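Local structure of EAL domain protein (Vibrio cholerae serotype O1, 6IJ2) at residues 158-161 / 166-169; 132-137 / 162-167. The protein degrades the cyclic dinucleotides c-di-GMP and cGAMP as an EAL-family phosphodiesterase, and is seen here with the linear dinucleotide 5'-pGpG and calcium ions bound. The protein carries 1 engineered substitution. One frame throughout, in Å; residues are numbered along the deposited sequence.

In the fold
Both contacts lie in the loops at the ends of neighbouring parallel strands in the TIM-barrel fold of the EAL family, with their centres about 7 Å apart. Along the chain, 132-137 follows strand 125-129, and 158-161 ends strand 154-160. Residues 162-165 then lead into helix 166-170. Contact 1 joins the strand end to that helix. Contact 2 sets the stretch before the helix against the preceding loop. They share G166, L167 and the calcium ion of chain K. N168 ND2 and V135 O, 2.9 Å apart, probably make a hydrogen bond between them. The calcium-binding strand end is thus joined to surface loops that also touch the second subunit.

Contact 1: 158-161 / 166-169; sequences DDFG and GLNL. With CA (calcium ion), chain I; CA (calcium ion), chain L; CA (calcium ion), chain J; CA (calcium ion), chain K.
The F160 ring meets G166 and L167 at the start of helix 166-170. At its edge, near the ring plane, L167 CD2 comes within 3.9 Å of F160 CE1. G166 CA approaches obliquely, 4.0 Å from F160 CD1. Water 1 sits over one face, offset toward the rim. The ring reaches the helix because CG stands anti to the backbone N (chi1 -172°), beside the carbonyl carbon. Water 1 also joins the two backbones. It accepts from G161 N at 3.1 Å and from G166 N at 2.9 Å.

The other flat groups are the carboxylates of D158 and D159, and each chelates a calcium ion through both oxygens. D158 does so at the chain J ion, D159 at the chain L ion, where T130 is also a ligand. D158 OD1 bridges two ions, at 2.3 Å from the calcium of chain I and 2.7 Å from that of chain J. D159 OD1 joins it on the chain I ion at 2.5 Å. E215 and a phosphate of the bound RNA also ligate calcium here, and E45, N95 and E128 help complete the chain J site. The D159 carbonyl O binds the chain K ion at 2.4 Å. Residues 158-161 carry the DDFG sequence of the EAL family: the two metal-binding aspartates are followed directly by the buried F160.

F160 packs on L167 of the second subunit, and L167 on its F160. In the fold this is the strand-to-helix part of the beta-alpha-beta unit 154-160, 166-170, 177-180. F160 also packs on V178 of strand 177-180 and on C201 of helix 192-207, where F205 meets its ring edge-to-face. L167 leans on L204 of that helix.

Contact 2: 132-137 / 162-167; sequences AERVED and SGYSGL. With CA (calcium ion), chain K.
Y164 lies against the backbone of E133 and R134, where two loops of the EAL-family TIM barrel meet at the surface. Its loop leads into helix 166-170, with S165 at the N-cap: S165 OG accepts a hydrogen bond from N168 N.

The contact between the loops is van der Waals. E133 C sits over one face of the Y164 ring, 3.5 Å above its plane and offset toward the rim. R134 N approaches obliquely, 3.4 Å from Y164 CE1. The ring points at this backbone with CG anti to its own carbonyl carbon (chi1 -60°). R134 CG adds an apolar touch, 3.9 Å from Y164 CE1. The R134 guanidinium is nearly parallel to the ring (2°), but the two do not stack, since R134 meets this ring through CG.

Metal bonds hold the backbone of Y164. S162 O and Y164 O each bind the calcium of chain K at 2.2 Å. Three backbone carbonyls, of D159, S162 and Y164, and waters 4 and 5 make up its ligands. Water 4 also accepts from Y164 N at 3.0 Å.

The Y164 ring meets Y164 of the second subunit with planes at about 25°. R134 packs on that same residue, and G163 and S165 make backbone hydrogen bonds to the second subunit. Within the chain, the phenol end of the ring rests with Y164 OH 3.4 Å from E133 CA.

Contact 1: 158-161 / 166-169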
loop_
_atom_site.group_PDB
_atom_site.type_symbol
_atom_site.label_atom_id
_atom_site.label_comp_id
_atom_site.label_asym_id
_atom_site.label_seq_id
_atom_site.Cartn_x
_atom_site.Cartn_y
_atom_site.Cartn_z
ATOM N N ASP A 158 -11.556 -0.815 -1.173
ATOM C CA ASP A 158 -11.861 -2.041 -0.436
ATOM C C ASP A 158 -10.750 -2.425 0.544
ATOM O O ASP A 158 -11.017 -2.851 1.676
ATOM C CB ASP A 158 -12.105 -3.160 -1.453
ATOM C CG ASP A 158 -12.806 -4.382 -0.868
ATOM O OD1 ASP A 158 -13.015 -4.473 0.356
ATOM O OD2 ASP A 158 -13.180 -5.251 -1.674
ATOM N N ASP A 159 -9.500 -2.290 0.149
ATOM C CA ASP A 159 -8.484 -3.008 0.894
ATOM C C ASP A 159 -7.425 -2.053 1.384
ATOM O O ASP A 159 -6.241 -2.255 1.145
ATOM C CB ASP A 159 -7.857 -4.112 0.035
ATOM C CG ASP A 159 -8.888 -5.117 -0.503
ATOM O OD1 ASP A 159 -10.027 -5.181 0.012
ATOM O OD2 ASP A 159 -8.541 -5.864 -1.448
ATOM N N PHE A 160 -7.826 -0.991 2.080
ATOM C CA PHE A 160 -6.832 -0.083 2.640
ATOM C C PHE A 160 -6.051 -0.762 3.759
ATOM O O PHE A 160 -6.624 -1.260 4.729
ATOM C CB PHE A 160 -7.492 1.174 3.176
ATOM C CG PHE A 160 -6.511 2.227 3.597
ATOM C CD1 PHE A 160 -6.050 3.156 2.684
ATOM C CD2 PHE A 160 -6.059 2.281 4.897
ATOM C CE1 PHE A 160 -5.164 4.137 3.073
ATOM C CE2 PHE A 160 -5.151 3.254 5.296
ATOM C CZ PHE A 160 -4.713 4.179 4.381
ATOM N N GLY A 161 -4.738 -0.740 3.649
ATOM C CA GLY A 161 -3.898 -1.359 4.648
ATOM C C GLY A 161 -3.467 -2.772 4.342
ATOM O O GLY A 161 -2.841 -3.409 5.203
ATOM N N GLY A 166 -2.886 1.740 -0.716
ATOM C CA GLY A 166 -4.087 2.556 -0.716
ATOM C C GLY A 166 -3.791 4.039 -0.679
ATOM O O GLY A 166 -4.563 4.839 -1.212
ATOM N N LEU A 167 -2.667 4.436 -0.063
ATOM C CA LEU A 167 -2.317 5.854 -0.087
ATOM C C LEU A 167 -2.013 6.314 -1.499
ATOM O O LEU A 167 -2.289 7.468 -1.845
ATOM C CB LEU A 167 -1.130 6.141 0.842
ATOM C CG LEU A 167 -1.500 6.082 2.330
ATOM C CD1 LEU A 167 -0.267 6.359 3.199
ATOM C CD2 LEU A 167 -2.648 7.056 2.668
ATOM N N ASN A 168 -1.456 5.425 -2.324
ATOM C CA ASN A 168 -1.220 5.732 -3.729
ATOM C C ASN A 168 -2.520 6.136 -4.421
ATOM O O ASN A 168 -2.536 7.026 -5.280
ATOM C CB ASN A 168 -0.597 4.506 -4.399
ATOM C CG ASN A 168 -0.115 4.771 -5.810
ATOM O OD1 ASN A 168 0.262 5.885 -6.163
ATOM N ND2 ASN A 168 -0.111 3.725 -6.626
ATOM N N LEU A 169 -3.617 5.489 -4.062
ATOM C CA LEU A 169 -4.902 5.833 -4.664
ATOM C C LEU A 169 -5.426 7.153 -4.113
ATOM O O LEU A 169 -5.757 8.069 -4.879
ATOM C CB LEU A 169 -5.892 4.706 -4.413
ATOM C CG LEU A 169 -5.483 3.360 -5.019
ATOM C CD1 LEU A 169 -6.549 2.305 -4.762
ATOM C CD2 LEU A 169 -5.236 3.514 -6.508
HETATM CA CA CA I . -11.490 -5.169 1.985
HETATM CA CA CA L . -10.627 -7.085 -1.954
HETATM CA CA CA J . -14.966 -6.215 -0.343
HETATM CA CA CA K . -4.531 -1.961 -0.557
HETATM O O HOH W 1 -2.555 0.724 2.025
HETATM O O HOH W 2 -9.334 -5.912 2.479
HETATM O O HOH W 3 -15.077 -6.285 1.972
HETATM O O HOH W 4 -5.082 -3.494 -2.468
HETATM O O HOH W 5 -5.818 -0.263 -1.624
HETATM O O HOH W 6 -11.069 -8.729 -3.632
#

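Contact 2: 132-137 / 162-167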
loop_
_atom_site.group_PDB
_atom_site.type_symbol
_atom_site.label_atom_id
_atom_site.label_comp_id
_atom_site.label_asym_id
_atom_site.label_seq_id
_atom_site.Cartn_x
_atom_site.Cartn_y
_atom_site.Cartn_z
ATOM N N ALA A 132 -5.937 -4.528 -9.484
ATOM C CA ALA A 132 -5.537 -5.797 -10.076
ATOM C C ALA A 132 -4.037 -6.022 -9.974
ATOM O O ALA A 132 -3.592 -7.172 -9.871
ATOM C CB ALA A 132 -5.968 -5.851 -11.541
ATOM N N GLU A 133 -3.251 -4.951 -10.012
ATOM C CA GLU A 133 -1.805 -5.033 -9.863
ATOM C C GLU A 133 -1.310 -3.680 -9.364
ATOM O O GLU A 133 -2.107 -2.793 -9.034
ATOM C CB GLU A 133 -1.135 -5.454 -11.179
ATOM C CG GLU A 133 -1.013 -4.342 -12.208
ATOM C CD GLU A 133 -2.010 -4.476 -13.338
ATOM O OE1 GLU A 133 -1.906 -5.451 -14.111
ATOM O OE2 GLU A 133 -2.901 -3.608 -13.447
ATOM N N ARG A 134 0.012 -3.527 -9.298
ATOM C CA ARG A 134 0.606 -2.261 -8.890
ATOM C C ARG A 134 0.126 -1.131 -9.792
ATOM O O ARG A 134 0.134 -1.250 -11.021
ATOM C CB ARG A 134 2.132 -2.352 -8.931
ATOM C CG ARG A 134 2.715 -3.437 -8.053
ATOM C CD ARG A 134 4.147 -3.775 -8.476
ATOM N NE ARG A 134 5.114 -2.754 -8.083
ATOM C CZ ARG A 134 6.406 -2.792 -8.400
ATOM N NH1 ARG A 134 6.882 -3.795 -9.127
ATOM N NH2 ARG A 134 7.221 -1.825 -7.997
ATOM N N VAL A 135 -0.280 -0.029 -9.168
ATOM C CA VAL A 135 -0.853 1.113 -9.867
ATOM C C VAL A 135 0.285 2.082 -10.174
ATOM O O VAL A 135 0.663 2.905 -9.338
ATOM C CB VAL A 135 -1.956 1.780 -9.042
ATOM C CG1 VAL A 135 -2.603 2.906 -9.829
ATOM C CG2 VAL A 135 -2.991 0.745 -8.614
ATOM N N GLU A 136 0.839 1.979 -11.381
ATOM C CA GLU A 136 1.811 2.972 -11.822
ATOM C C GLU A 136 1.104 4.199 -12.390
ATOM O O GLU A 136 1.432 5.335 -12.031
ATOM C CB GLU A 136 2.764 2.362 -12.852
ATOM C CG GLU A 136 3.607 1.213 -12.312
ATOM C CD GLU A 136 4.554 0.624 -13.351
ATOM O OE1 GLU A 136 4.472 1.016 -14.537
ATOM O OE2 GLU A 136 5.383 -0.234 -12.978
ATOM N N ASP A 137 0.131 3.985 -13.275
ATOM C CA ASP A 137 -0.706 5.055 -13.814
ATOM C C ASP A 137 -2.057 4.980 -13.108
ATOM O O ASP A 137 -2.886 4.121 -13.414
ATOM C CB ASP A 137 -0.850 4.933 -15.328
ATOM C CG ASP A 137 -1.571 6.120 -15.944
ATOM O OD1 ASP A 137 -2.002 7.015 -15.191
ATOM O OD2 ASP A 137 -1.702 6.161 -17.186
ATOM N N SER A 162 -3.766 -3.278 3.147
ATOM C CA SER A 162 -3.226 -4.556 2.703
ATOM C C SER A 162 -3.016 -4.507 1.198
ATOM O O SER A 162 -3.428 -3.566 0.528
ATOM C CB SER A 162 -4.158 -5.709 3.062
ATOM O OG SER A 162 -5.362 -5.589 2.333
ATOM N N GLY A 163 -2.388 -5.537 0.665
ATOM C CA GLY A 163 -2.282 -5.640 -0.784
ATOM C C GLY A 163 -1.490 -4.492 -1.394
ATOM O O GLY A 163 -0.327 -4.261 -1.054
ATOM N N TYR A 164 -2.122 -3.766 -2.311
ATOM C CA TYR A 164 -1.506 -2.640 -2.996
ATOM C C TYR A 164 -1.697 -1.356 -2.189
ATOM O O TYR A 164 -2.543 -1.279 -1.304
ATOM C CB TYR A 164 -2.092 -2.514 -4.401
ATOM C CG TYR A 164 -1.837 -3.773 -5.209
ATOM C CD1 TYR A 164 -0.571 -4.060 -5.678
ATOM C CD2 TYR A 164 -2.854 -4.687 -5.473
ATOM C CE1 TYR A 164 -0.315 -5.213 -6.407
ATOM C CE2 TYR A 164 -2.606 -5.850 -6.208
ATOM C CZ TYR A 164 -1.334 -6.103 -6.666
ATOM O OH TYR A 164 -1.067 -7.246 -7.396
ATOM N N SER A 165 -0.870 -0.349 -2.486
ATOM C CA SER A 165 -0.829 0.866 -1.665
ATOM C C SER A 165 -2.122 1.649 -1.809
ATOM O O SER A 165 -2.411 2.179 -2.887
ATOM C CB SER A 165 0.363 1.743 -2.051
ATOM O OG SER A 165 0.276 3.003 -1.381
ATOM N N GLY A 166 -2.886 1.740 -0.716
ATOM C CA GLY A 166 -4.087 2.556 -0.716
ATOM C C GLY A 166 -3.791 4.039 -0.679
ATOM O O GLY A 166 -4.563 4.839 -1.212
ATOM N N LEU A 167 -2.667 4.436 -0.063
ATOM C CA LEU A 167 -2.317 5.854 -0.087
ATOM C C LEU A 167 -2.013 6.314 -1.499
ATOM O O LEU A 167 -2.289 7.468 -1.845
ATOM C CB LEU A 167 -1.130 6.141 0.842
ATOM C CG LEU A 167 -1.500 6.082 2.330
ATOM C CD1 LEU A 167 -0.267 6.359 3.199
ATOM C CD2 LEU A 167 -2.648 7.056 2.668
HETATM CA CA CA K . -4.531 -1.961 -0.557
HETATM O O HOH W 4 -5.082 -3.494 -2.468
HETATM O O HOH W 5 -5.818 -0.263 -1.624
#